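Local coordinates for coenzyme A transferase (Yersinia pestis, PDB 3QLI), which probably transfers coenzyme A from an acyl-CoA donor to acetate, at residues G361-F366 against S378-P383. Numbering follows the deposited sequence.
Sequences GGQLDF and SIIATP
Gln-363 and Ile-380 make the main touch between the start of helix 363-372 and strand 377-381, the strand that follows it. The glutamine, in the first turn of the helix, swings CG to the far side from its own backbone N (chi1 167°) and stays extended beyond it, which carries the amide across to the strand. There its OE1 rests 3.6 Å from CD1 of Ile-380 and 4.2 Å from CG1 of the same residue, the two side chains crossing at about a right angle. The isoleucine meets it with its longer branch. Both ends of the amide are hydrogen-bonded outside the two segments, OE1 to Thr-404 OG1 and NE2 to Ala-337 O. One turn along, Phe-366 approaches the strand through its backbone: its O is 4.4 Å from CB of Ser-378, a loose contact. The ring turns from the strand, taking Gly-362 O at its edge, in plane, and passing close to Glu-264, the site of covalent CoA attachment. Parallel neighbours 332-337 and 377-381, joined through helix 363-372, form a beta-alpha-beta crossover, and this contact packs the start of its helix on its second strand; Val-367 of the helix also reaches Ser-378 and Ile-380. Between residues 361-366 and 378-383 no hydrogen bond forms, so these segments meet by van der Waals packing, while the outside bonds to its amide fix the rotation of Gln-363, a residue seen to bind CoA.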
loop_
_atom_site.group_PDB
_atom_site.type_symbol
_atom_site.label_atom_id
_atom_site.label_comp_id
_atom_site.label_asym_id
_atom_site.label_seq_id
_atom_site.Cartn_x
_atom_site.Cartn_y
_atom_site.Cartn_z
ATOM N N GLY A 361 3.299 2.093 10.881
ATOM C CA GLY A 361 4.743 2.191 10.731
ATOM C C GLY A 361 5.187 2.082 9.279
ATOM O O GLY A 361 4.388 1.763 8.404
ATOM N N GLY A 362 6.463 2.337 9.021
ATOM C CA GLY A 362 6.974 2.361 7.662
ATOM C C GLY A 362 7.348 1.018 7.065
ATOM O O GLY A 362 7.872 0.962 5.948
ATOM N N GLN A 363 7.096 -0.074 7.781
ATOM C CA GLN A 363 7.483 -1.386 7.255
ATOM C C GLN A 363 7.016 -1.568 5.815
ATOM O O GLN A 363 7.819 -1.871 4.932
ATOM C CB GLN A 363 6.971 -2.541 8.127
ATOM C CG GLN A 363 7.079 -3.918 7.436
ATOM C CD GLN A 363 6.924 -5.107 8.391
ATOM O OE1 GLN A 363 6.175 -6.042 8.113
ATOM N NE2 GLN A 363 7.635 -5.069 9.515
ATOM N N LEU A 364 5.724 -1.359 5.566
ATOM C CA LEU A 364 5.187 -1.637 4.242
ATOM C C LEU A 364 5.763 -0.712 3.168
ATOM O O LEU A 364 5.884 -1.109 2.015
ATOM C CB LEU A 364 3.653 -1.589 4.247
ATOM C CG LEU A 364 2.954 -2.010 2.953
ATOM C CD1 LEU A 364 3.367 -3.431 2.508
ATOM C CD2 LEU A 364 1.457 -1.935 3.150
ATOM N N ASP A 365 6.092 0.528 3.529
ATOM C CA ASP A 365 6.737 1.438 2.581
ATOM C C ASP A 365 7.991 0.793 1.991
ATOM O O ASP A 365 8.250 0.885 0.799
ATOM C CB ASP A 365 7.159 2.743 3.258
ATOM C CG ASP A 365 5.986 3.485 3.872
ATOM O OD1 ASP A 365 4.873 3.381 3.324
ATOM O OD2 ASP A 365 6.187 4.149 4.905
ATOM N N PHE A 366 8.774 0.155 2.853
ATOM C CA PHE A 366 10.035 -0.432 2.418
ATOM C C PHE A 366 9.847 -1.809 1.777
ATOM O O PHE A 366 10.616 -2.197 0.903
ATOM C CB PHE A 366 11.041 -0.446 3.577
ATOM C CG PHE A 366 11.811 0.848 3.689
ATOM C CD1 PHE A 366 12.950 1.046 2.923
ATOM C CD2 PHE A 366 11.345 1.892 4.481
ATOM C CE1 PHE A 366 13.638 2.243 2.970
ATOM C CE2 PHE A 366 12.040 3.105 4.538
ATOM C CZ PHE A 366 13.185 3.273 3.786
ATOM N N SER A 378 12.901 -7.328 -0.497
ATOM C CA SER A 378 12.324 -7.062 0.821
ATOM C C SER A 378 12.319 -8.358 1.636
ATOM O O SER A 378 11.846 -9.392 1.167
ATOM C CB SER A 378 10.886 -6.547 0.699
ATOM O OG SER A 378 10.180 -6.774 1.912
ATOM N N ILE A 379 12.868 -8.295 2.844
ATOM C CA ILE A 379 12.953 -9.446 3.729
ATOM C C ILE A 379 12.173 -9.147 5.008
ATOM O O ILE A 379 12.330 -8.080 5.615
ATOM C CB ILE A 379 14.420 -9.752 4.113
ATOM C CG1 ILE A 379 15.210 -10.153 2.861
ATOM C CG2 ILE A 379 14.473 -10.849 5.183
ATOM C CD1 ILE A 379 16.721 -9.999 2.997
ATOM N N ILE A 380 11.321 -10.078 5.405
ATOM C CA ILE A 380 10.651 -9.972 6.698
ATOM C C ILE A 380 11.018 -11.247 7.448
ATOM O O ILE A 380 10.832 -12.345 6.938
ATOM C CB ILE A 380 9.136 -9.847 6.546
ATOM C CG1 ILE A 380 8.788 -8.478 5.923
ATOM C CG2 ILE A 380 8.462 -10.034 7.901
ATOM C CD1 ILE A 380 7.300 -8.312 5.552
ATOM N N ALA A 381 11.574 -11.093 8.643
ATOM C CA ALA A 381 12.164 -12.230 9.344
ATOM C C ALA A 381 11.567 -12.390 10.728
ATOM O O ALA A 381 11.220 -11.401 11.382
ATOM C CB ALA A 381 13.676 -12.047 9.452
ATOM N N THR A 382 11.463 -13.635 11.186
ATOM C CA THR A 382 11.090 -13.897 12.575
ATOM C C THR A 382 11.626 -15.262 12.985
ATOM O O THR A 382 11.722 -16.162 12.149
ATOM C CB THR A 382 9.558 -13.917 12.770
ATOM O OG1 THR A 382 9.243 -14.286 14.123
ATOM C CG2 THR A 382 8.913 -14.926 11.828
ATOM N N PRO A 383 11.986 -15.417 14.273
ATOM C CA PRO A 383 12.204 -16.775 14.798
ATOM C C PRO A 383 10.905 -17.553 14.590
ATOM O O PRO A 383 9.832 -16.928 14.605
ATOM C CB PRO A 383 12.412 -16.557 16.302
ATOM C CG PRO A 383 12.598 -15.083 16.490
ATOM C CD PRO A 383 12.011 -14.379 15.318
#